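Long-range contacts in trehalose-6-phosphate phosphatase (Candida albicans, PDB 5DXF), which belongs to glycosyltransferase family 20 and probably adopts the two-domain GT-B fold: residues N35-L40 against T83-W88; V181-A186 against D205-L210; G300-K305 against N510-W515. All coordinates share one frame; numbering follows the deposited sequence.

Contact 1: N35-L40 against T83-W88; sequences NVMTSL and THLIAW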
loop_
_atom_site.group_PDB
_atom_site.type_symbol
_atom_site.label_atom_id
_atom_site.label_comp_id
_atom_site.label_asym_id
_atom_site.label_seq_id
_atom_site.Cartn_x
_atom_site.Cartn_y
_atom_site.Cartn_z
ATOM N N ASN A 35 -2.717 3.953 17.431
ATOM C CA ASN A 35 -2.348 3.480 16.115
ATOM C C ASN A 35 -0.877 3.662 16.005
ATOM O O ASN A 35 -0.376 4.738 16.274
ATOM C CB ASN A 35 -3.027 4.302 15.039
ATOM C CG ASN A 35 -3.668 3.446 13.982
ATOM O OD1 ASN A 35 -3.854 2.254 14.171
ATOM N ND2 ASN A 35 -4.018 4.052 12.866
ATOM N N VAL A 36 -0.179 2.602 15.636
ATOM C CA VAL A 36 1.270 2.628 15.614
ATOM C C VAL A 36 1.776 2.397 14.205
ATOM O O VAL A 36 1.339 1.484 13.532
ATOM C CB VAL A 36 1.876 1.588 16.567
ATOM C CG1 VAL A 36 3.243 2.054 17.031
ATOM C CG2 VAL A 36 0.970 1.343 17.761
ATOM N N MET A 37 2.699 3.238 13.768
ATOM C CA MET A 37 3.104 3.279 12.377
ATOM C C MET A 37 4.606 3.377 12.175
ATOM O O MET A 37 5.339 3.731 13.088
ATOM C CB MET A 37 2.438 4.465 11.700
ATOM C CG MET A 37 1.346 4.092 10.727
ATOM S SD MET A 37 0.258 5.484 10.462
ATOM C CE MET A 37 -1.321 4.665 10.569
ATOM N N THR A 38 5.060 3.049 10.971
ATOM C CA THR A 38 6.463 3.220 10.624
ATOM C C THR A 38 6.859 4.681 10.675
ATOM O O THR A 38 7.902 5.027 11.196
ATOM C CB THR A 38 6.757 2.721 9.200
ATOM O OG1 THR A 38 6.466 1.327 9.098
ATOM C CG2 THR A 38 8.203 2.941 8.852
ATOM N N SER A 39 6.049 5.542 10.097
ATOM C CA SER A 39 6.416 6.937 10.051
ATOM C C SER A 39 5.208 7.825 10.194
ATOM O O SER A 39 4.099 7.430 9.858
ATOM C CB SER A 39 7.144 7.244 8.746
ATOM O OG SER A 39 6.229 7.436 7.689
ATOM N N LEU A 40 5.440 9.036 10.681
ATOM C CA LEU A 40 4.387 10.027 10.820
ATOM C C LEU A 40 3.879 10.481 9.461
ATOM O O LEU A 40 4.620 10.499 8.492
ATOM C CB LEU A 40 4.882 11.216 11.639
ATOM C CG LEU A 40 4.626 11.154 13.147
ATOM C CD1 LEU A 40 5.312 9.951 13.755
ATOM C CD2 LEU A 40 5.097 12.420 13.830
ATOM N N THR A 83 -8.143 8.868 19.235
ATOM C CA THR A 83 -6.925 8.142 18.911
ATOM C C THR A 83 -5.643 8.892 19.236
ATOM O O THR A 83 -5.586 10.108 19.176
ATOM C CB THR A 83 -6.920 7.678 17.446
ATOM O OG1 THR A 83 -7.989 6.749 17.244
ATOM C CG2 THR A 83 -5.617 6.995 17.103
ATOM N N HIS A 84 -4.613 8.134 19.569
ATOM C CA HIS A 84 -3.292 8.667 19.818
ATOM C C HIS A 84 -2.401 7.996 18.803
ATOM O O HIS A 84 -2.592 6.829 18.504
ATOM C CB HIS A 84 -2.836 8.321 21.230
ATOM C CG HIS A 84 -3.464 9.168 22.293
ATOM N ND1 HIS A 84 -4.771 9.011 22.695
ATOM C CD2 HIS A 84 -2.960 10.178 23.039
ATOM C CE1 HIS A 84 -5.046 9.888 23.641
ATOM N NE2 HIS A 84 -3.965 10.609 23.867
ATOM N N LEU A 85 -1.455 8.732 18.241
ATOM C CA LEU A 85 -0.633 8.202 17.166
ATOM C C LEU A 85 0.822 8.061 17.576
ATOM O O LEU A 85 1.439 9.004 18.050
ATOM C CB LEU A 85 -0.741 9.103 15.936
ATOM C CG LEU A 85 -0.068 8.609 14.664
ATOM C CD1 LEU A 85 -0.347 7.133 14.476
ATOM C CD2 LEU A 85 -0.547 9.402 13.468
ATOM N N ILE A 86 1.349 6.856 17.391
ATOM C CA ILE A 86 2.723 6.544 17.739
ATOM C C ILE A 86 3.531 6.220 16.492
ATOM O O ILE A 86 3.241 5.259 15.806
ATOM C CB ILE A 86 2.747 5.319 18.663
ATOM C CG1 ILE A 86 2.052 5.642 19.980
ATOM C CG2 ILE A 86 4.166 4.847 18.910
ATOM C CD1 ILE A 86 2.040 4.493 20.959
ATOM N N ALA A 87 4.564 7.008 16.228
ATOM C CA ALA A 87 5.380 6.840 15.034
ATOM C C ALA A 87 6.723 7.567 15.100
ATOM O O ALA A 87 6.986 8.332 16.011
ATOM C CB ALA A 87 4.604 7.249 13.799
ATOM N N TRP A 88 7.571 7.314 14.118
ATOM C CA TRP A 88 8.876 7.957 14.020
ATOM C C TRP A 88 8.903 8.731 12.723
ATOM O O TRP A 88 8.070 8.505 11.857
ATOM C CB TRP A 88 9.988 6.909 14.003
ATOM C CG TRP A 88 11.314 7.398 13.474
ATOM C CD1 TRP A 88 12.216 8.156 14.133
ATOM C CD2 TRP A 88 11.879 7.133 12.184
ATOM N NE1 TRP A 88 13.305 8.393 13.340
ATOM C CE2 TRP A 88 13.120 7.774 12.137
ATOM C CE3 TRP A 88 11.452 6.422 11.064
ATOM C CZ2 TRP A 88 13.936 7.727 11.020
ATOM C CZ3 TRP A 88 12.261 6.379 9.964
ATOM C CH2 TRP A 88 13.486 7.023 9.948
#
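Asn35 and Ile86 are joined by one bond of the ladder that holds two parallel strands side by side: Ile86 N donates to Asn35 O, nearly straight (178°). Asn35 N donates to His84 O (3.1 Å), so that Asn35 straddles Leu85, and Ile86 O accepts from Met37 N at 2.9 Å. On one face Val36 and Ile86 lie side by side, pointing the same way, with CG1 of Val36 3.5 Å from CG2 of Ile86. Each methyl is anti to its own main-chain nitrogen (chi1 -153° for Val36), setting them alongside. The chain turns a corner at Thr38, whose O approaches the edge of the Trp88 ring in its plane, 3.8 Å from CE3, and past the corner Leu40 N donates a hydrogen bond to Trp88 O, tilted off the carbonyl plane. Such pairing inside the large, mostly parallel sheet of the N-terminal half is consistent with the Rossmann-like domain of a GT-B fold. In the second shell, His204 binds OD1 of Asn35 and Tyr187 OH binds Met37 O. Helix 66-76 covers the face of Asn35 and Leu85, helix 173-194 that of Val36 and Ile86, and strands 200-204 and 136-138 extend the sheet on either side.

Contact 2: V181-A186 against D205-L210; sequences VKFNEA and DYYLLL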
loop_
_atom_site.group_PDB
_atom_site.type_symbol
_atom_site.label_atom_id
_atom_site.label_comp_id
_atom_site.label_asym_id
_atom_site.label_seq_id
_atom_site.Cartn_x
_atom_site.Cartn_y
_atom_site.Cartn_z
ATOM N N VAL A 181 16.234 -3.495 16.085
ATOM C CA VAL A 181 15.873 -3.722 17.481
ATOM C C VAL A 181 15.772 -2.397 18.234
ATOM O O VAL A 181 14.854 -2.212 19.028
ATOM C CB VAL A 181 16.885 -4.652 18.195
ATOM C CG1 VAL A 181 16.537 -4.795 19.667
ATOM C CG2 VAL A 181 16.924 -6.019 17.529
ATOM N N LYS A 182 16.701 -1.475 17.975
ATOM C CA LYS A 182 16.655 -0.158 18.616
ATOM C C LYS A 182 15.363 0.585 18.277
ATOM O O LYS A 182 14.699 1.128 19.160
ATOM C CB LYS A 182 17.858 0.696 18.211
ATOM C CG LYS A 182 19.207 0.164 18.669
ATOM C CD LYS A 182 20.115 1.317 19.073
ATOM C CE LYS A 182 21.582 0.994 18.826
ATOM N NZ LYS A 182 22.080 -0.115 19.683
ATOM N N PHE A 183 15.032 0.609 16.988
ATOM C CA PHE A 183 13.785 1.182 16.481
ATOM C C PHE A 183 12.573 0.678 17.262
ATOM O O PHE A 183 11.801 1.468 17.847
ATOM C CB PHE A 183 13.641 0.832 14.998
ATOM C CG PHE A 183 12.639 1.667 14.250
ATOM C CD1 PHE A 183 13.015 2.880 13.705
ATOM C CD2 PHE A 183 11.341 1.218 14.043
ATOM C CE1 PHE A 183 12.116 3.649 13.001
ATOM C CE2 PHE A 183 10.429 1.989 13.331
ATOM C CZ PHE A 183 10.822 3.208 12.810
ATOM N N ASN A 184 12.411 -0.645 17.267
ATOM C CA ASN A 184 11.331 -1.274 18.034
ATOM C C ASN A 184 11.359 -0.924 19.529
ATOM O O ASN A 184 10.313 -0.707 20.150
ATOM C CB ASN A 184 11.385 -2.793 17.871
ATOM C CG ASN A 184 10.963 -3.250 16.485
ATOM O OD1 ASN A 184 9.833 -3.698 16.281
ATOM N ND2 ASN A 184 11.874 -3.147 15.526
ATOM N N GLU A 185 12.561 -0.878 20.100
ATOM C CA GLU A 185 12.747 -0.555 21.516
ATOM C C GLU A 185 12.255 0.843 21.850
ATOM O O GLU A 185 11.637 1.065 22.894
ATOM C CB GLU A 185 14.222 -0.687 21.905
ATOM C CG GLU A 185 14.600 -2.051 22.449
ATOM C CD GLU A 185 16.075 -2.149 22.768
ATOM O OE1 GLU A 185 16.790 -1.147 22.556
ATOM O OE2 GLU A 185 16.520 -3.224 23.225
ATOM N N ALA A 186 12.546 1.781 20.958
ATOM C CA ALA A 186 12.098 3.151 21.126
ATOM C C ALA A 186 10.582 3.219 21.004
ATOM O O ALA A 186 9.931 3.924 21.788
ATOM C CB ALA A 186 12.767 4.060 20.114
ATOM N N ASP A 205 2.616 -3.171 10.095
ATOM C CA ASP A 205 3.667 -3.446 9.125
ATOM C C ASP A 205 5.013 -3.951 9.627
ATOM O O ASP A 205 5.222 -4.146 10.807
ATOM C CB ASP A 205 3.852 -2.270 8.177
ATOM C CG ASP A 205 3.289 -2.539 6.812
ATOM O OD1 ASP A 205 2.660 -3.589 6.622
ATOM O OD2 ASP A 205 3.469 -1.698 5.920
ATOM N N TYR A 206 5.915 -4.155 8.680
ATOM C CA TYR A 206 7.181 -4.844 8.886
ATOM C C TYR A 206 8.204 -4.160 9.785
ATOM O O TYR A 206 9.098 -4.809 10.304
ATOM C CB TYR A 206 7.796 -5.252 7.550
ATOM C CG TYR A 206 7.889 -4.140 6.551
ATOM C CD1 TYR A 206 6.776 -3.700 5.872
ATOM C CD2 TYR A 206 9.098 -3.534 6.285
ATOM C CE1 TYR A 206 6.866 -2.680 4.951
ATOM C CE2 TYR A 206 9.199 -2.517 5.371
ATOM C CZ TYR A 206 8.082 -2.095 4.705
ATOM O OH TYR A 206 8.190 -1.080 3.797
ATOM N N TYR A 207 8.107 -2.850 9.930
ATOM C CA TYR A 207 9.049 -2.130 10.780
ATOM C C TYR A 207 8.835 -2.473 12.250
ATOM O O TYR A 207 9.724 -2.286 13.081
ATOM C CB TYR A 207 8.915 -0.619 10.575
ATOM C CG TYR A 207 9.589 -0.076 9.334
ATOM C CD1 TYR A 207 10.760 0.663 9.425
ATOM C CD2 TYR A 207 9.050 -0.296 8.073
ATOM C CE1 TYR A 207 11.377 1.171 8.294
ATOM C CE2 TYR A 207 9.658 0.208 6.939
ATOM C CZ TYR A 207 10.822 0.937 7.054
ATOM O OH TYR A 207 11.428 1.435 5.924
ATOM N N LEU A 208 7.650 -2.984 12.562
ATOM C CA LEU A 208 7.241 -3.183 13.946
ATOM C C LEU A 208 6.860 -4.629 14.250
ATOM O O LEU A 208 5.994 -4.892 15.086
ATOM C CB LEU A 208 6.073 -2.251 14.263
ATOM C CG LEU A 208 6.408 -0.780 14.005
ATOM C CD1 LEU A 208 5.229 0.121 14.327
ATOM C CD2 LEU A 208 7.641 -0.384 14.803
ATOM N N LEU A 209 7.493 -5.558 13.555
ATOM C CA LEU A 209 7.254 -6.984 13.721
ATOM C C LEU A 209 7.631 -7.493 15.098
ATOM O O LEU A 209 7.014 -8.408 15.621
ATOM C CB LEU A 209 8.003 -7.772 12.661
ATOM C CG LEU A 209 7.449 -7.657 11.249
ATOM C CD1 LEU A 209 8.240 -8.544 10.318
ATOM C CD2 LEU A 209 5.977 -7.994 11.202
ATOM N N LEU A 210 8.700 -6.936 15.642
ATOM C CA LEU A 210 9.180 -7.283 16.966
ATOM C C LEU A 210 8.185 -6.945 18.065
ATOM O O LEU A 210 8.061 -7.671 19.047
ATOM C CB LEU A 210 10.504 -6.579 17.239
ATOM C CG LEU A 210 11.715 -7.150 16.504
ATOM C CD1 LEU A 210 13.015 -6.550 17.013
ATOM C CD2 LEU A 210 11.733 -8.662 16.623
#
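Asn184 and Leu210 cross at about a right angle where helix 173-194 meets the loop that follows strand 200-204. The amide end of the asparagine, CG and OD1, lies against Leu210 CB, with OD1 3.1 Å from it, and the leucine carries CD1 on to within 3.9 Å of Asn184 ND2. One helical turn earlier, Val181 adds its CG2, 4.0 Å from the same CD1 of Leu210, so that this methyl rests between two residues of the helix. The asparagine has CG beside its backbone N (chi1 -71°), a bend back toward the start of the helix that lets ND2 bond to Tyr180 O, one turn back.

Phe183 takes up the other half of the contact. With CG opposite the main-chain nitrogen (chi1 -163°), its ring extends from the helix toward the loop. CD2 of Leu208 comes to the ring edge, near its plane, 3.9 Å from Phe183 CE2. Tyr207 meets the same ring at a slant: the planes differ by 53° and the centroids of Phe183 and Tyr207 are 5.9 Å apart. Both Tyr206 and Tyr207 send their hydroxyls to Glu153, on helix 147-160, while Phe183 stacks on Tyr187 of its own helix.

Helix 173-194 leads into strand 200-204 of the large sheet, and the contact packs it against the loop leaving that strand's C-terminal end, before helix 211-218. Carbon surfaces carry most of the contact; Asn184 ND2 lies 3.4 Å from Tyr207 O. Asn184 is buried, and the bond from ND2 to Tyr180 O would ease the cost of burying that donor.

Contact 3: G300-K305 against N510-W515; sequences GIDTEK and NTVQNW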
loop_
_atom_site.group_PDB
_atom_site.type_symbol
_atom_site.label_atom_id
_atom_site.label_comp_id
_atom_site.label_asym_id
_atom_site.label_seq_id
_atom_site.Cartn_x
_atom_site.Cartn_y
_atom_site.Cartn_z
ATOM N N GLY A 300 -9.583 -0.950 2.717
ATOM C CA GLY A 300 -10.322 -0.183 1.733
ATOM C C GLY A 300 -9.889 1.271 1.748
ATOM O O GLY A 300 -9.144 1.689 2.633
ATOM N N ILE A 301 -10.340 2.008 0.744
ATOM C CA ILE A 301 -10.123 3.444 0.636
ATOM C C ILE A 301 -11.203 4.274 1.317
ATOM O O ILE A 301 -12.254 3.770 1.666
ATOM C CB ILE A 301 -9.965 3.884 -0.828
ATOM C CG1 ILE A 301 -11.088 3.340 -1.687
ATOM C CG2 ILE A 301 -8.652 3.386 -1.387
ATOM C CD1 ILE A 301 -10.880 3.601 -3.158
ATOM N N ASP A 302 -10.933 5.556 1.500
ATOM C CA ASP A 302 -11.938 6.472 1.995
ATOM C C ASP A 302 -12.719 6.920 0.800
ATOM O O ASP A 302 -12.385 7.892 0.155
ATOM C CB ASP A 302 -11.282 7.680 2.623
ATOM C CG ASP A 302 -12.269 8.607 3.242
ATOM O OD1 ASP A 302 -13.427 8.613 2.797
ATOM O OD2 ASP A 302 -11.889 9.316 4.184
ATOM N N THR A 303 -13.765 6.174 0.500
ATOM C CA THR A 303 -14.520 6.352 -0.719
ATOM C C THR A 303 -15.218 7.691 -0.830
ATOM O O THR A 303 -15.263 8.281 -1.893
ATOM C CB THR A 303 -15.558 5.244 -0.860
ATOM O OG1 THR A 303 -14.928 3.994 -0.605
ATOM C CG2 THR A 303 -16.098 5.220 -2.245
ATOM N N GLU A 304 -15.788 8.157 0.264
ATOM C CA GLU A 304 -16.554 9.406 0.229
ATOM C C GLU A 304 -15.666 10.603 -0.104
ATOM O O GLU A 304 -16.056 11.456 -0.902
ATOM C CB GLU A 304 -17.310 9.646 1.556
ATOM C CG GLU A 304 -16.508 10.222 2.741
ATOM C CD GLU A 304 -17.405 10.814 3.825
ATOM O OE1 GLU A 304 -18.414 11.463 3.472
ATOM O OE2 GLU A 304 -17.105 10.633 5.027
ATOM N N LYS A 305 -14.471 10.656 0.479
ATOM C CA LYS A 305 -13.581 11.786 0.256
ATOM C C LYS A 305 -12.988 11.765 -1.144
ATOM O O LYS A 305 -12.884 12.802 -1.788
ATOM C CB LYS A 305 -12.456 11.818 1.297
ATOM C CG LYS A 305 -11.529 13.012 1.125
ATOM C CD LYS A 305 -10.878 13.426 2.434
ATOM C CE LYS A 305 -10.298 14.821 2.312
ATOM N NZ LYS A 305 -11.337 15.754 1.805
ATOM N N ASN A 510 -16.473 -2.161 0.721
ATOM C CA ASN A 510 -15.495 -1.972 1.768
ATOM C C ASN A 510 -14.940 -0.558 1.753
ATOM O O ASN A 510 -14.139 -0.207 0.912
ATOM C CB ASN A 510 -14.375 -2.998 1.602
ATOM C CG ASN A 510 -13.443 -3.053 2.790
ATOM O OD1 ASN A 510 -13.870 -3.034 3.932
ATOM N ND2 ASN A 510 -12.155 -3.134 2.516
ATOM N N THR A 511 -15.346 0.243 2.720
ATOM C CA THR A 511 -14.783 1.574 2.877
ATOM C C THR A 511 -13.619 1.447 3.837
ATOM O O THR A 511 -13.520 0.442 4.552
ATOM C CB THR A 511 -15.816 2.571 3.425
ATOM O OG1 THR A 511 -16.076 2.257 4.797
ATOM C CG2 THR A 511 -17.120 2.479 2.639
ATOM N N VAL A 512 -12.731 2.437 3.863
ATOM C CA VAL A 512 -11.671 2.413 4.868
ATOM C C VAL A 512 -12.378 2.375 6.248
ATOM O O VAL A 512 -12.126 1.474 7.038
ATOM C CB VAL A 512 -10.669 3.612 4.739
ATOM C CG1 VAL A 512 -11.324 4.954 5.099
ATOM C CG2 VAL A 512 -9.405 3.353 5.587
ATOM N N GLN A 513 -13.324 3.292 6.482
ATOM C CA GLN A 513 -14.022 3.436 7.765
ATOM C C GLN A 513 -14.602 2.112 8.275
ATOM O O GLN A 513 -14.387 1.721 9.435
ATOM C CB GLN A 513 -15.129 4.498 7.652
ATOM C CG GLN A 513 -14.622 5.896 7.278
ATOM C CD GLN A 513 -14.509 6.102 5.773
ATOM O OE1 GLN A 513 -14.661 5.162 4.991
ATOM N NE2 GLN A 513 -14.255 7.339 5.364
ATOM N N ASN A 514 -15.304 1.406 7.401
ATOM C CA ASN A 514 -15.909 0.146 7.789
ATOM C C ASN A 514 -14.848 -0.921 8.032
ATOM O O ASN A 514 -15.050 -1.816 8.847
ATOM C CB ASN A 514 -16.916 -0.331 6.730
ATOM C CG ASN A 514 -17.501 -1.697 7.056
ATOM O OD1 ASN A 514 -17.119 -2.703 6.460
ATOM N ND2 ASN A 514 -18.431 -1.738 8.008
ATOM N N TRP A 515 -13.783 -0.901 7.239
ATOM C CA TRP A 515 -12.697 -1.847 7.423
ATOM C C TRP A 515 -12.042 -1.588 8.753
ATOM O O TRP A 515 -11.779 -2.497 9.519
ATOM C CB TRP A 515 -11.679 -1.718 6.289
ATOM C CG TRP A 515 -10.364 -2.409 6.524
ATOM C CD1 TRP A 515 -10.013 -3.648 6.111
ATOM C CD2 TRP A 515 -9.227 -1.882 7.207
ATOM N NE1 TRP A 515 -8.739 -3.936 6.500
ATOM C CE2 TRP A 515 -8.232 -2.863 7.174
ATOM C CE3 TRP A 515 -8.955 -0.675 7.843
ATOM C CZ2 TRP A 515 -6.988 -2.677 7.753
ATOM C CZ3 TRP A 515 -7.732 -0.492 8.414
ATOM C CH2 TRP A 515 -6.758 -1.482 8.366
HETATM O O HOH W 1 -12.620 0.450 -0.926
#
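Gly300 and Val512 bring the two segments closest, their CA atoms 4.3 Å apart, and here the fit is snug. With no side chain on Gly300, Asn510 and Val512 press against its backbone, and its N lies over one face of the Trp515 ring. Val512 N donates to Ile301 O from above the carbonyl plane, and Val512 CG1 packs 3.5 Å from Asp302 CA. A water bridges the backbone here, accepting from Ile301 N and donating to Asn510 O. Trp515 continues inward to Trp202 and Phe227 of the large mixed sheet, whereas Ile301 turns to helix 439-447. This fits the GT-B plan, in which the C-terminal helix crosses back to the N-terminal domain beside the interdomain linker. Both segments start helices, with Asp302 and Thr511 as N-caps. Toward solvent the contact becomes polar and sparser. Gln513, bent at chi2 (87°), swings NE2 to Asp302 OD1 at 3.0 Å, its amide 85° from the carboxylate plane. Lys305 N, the helix N-H that Asp302 caps, reaches that oxygen from the opposite face, so two donors grip it and, with the helix start, would probably favour the charged form. Glu304 is exposed, its OE2 4.4 Å from Gln513 NE2.

In the fold
Along the chain the three contacts come in series, each closing before the next opens. Contacts 1 and 2 have centres 12 Å apart and touch: Phe183 CE1 packs 3.4 Å from Trp88 CE3, and Thr38 meets Tyr207. They share helix 173-194 and lie at the same part of the large mixed sheet, contact 1 within it and contact 2 at the end of strand 200-204. Contact 3 stands apart, its centre about 20 Å from that of contact 1 and 28 Å from that of contact 2, yet helix 66-76 borders both it and contact 1. The first two thus build one lobe locally, whereas contact 3, joining segments 205 residues apart, brings the chain's C-terminal helix back to it.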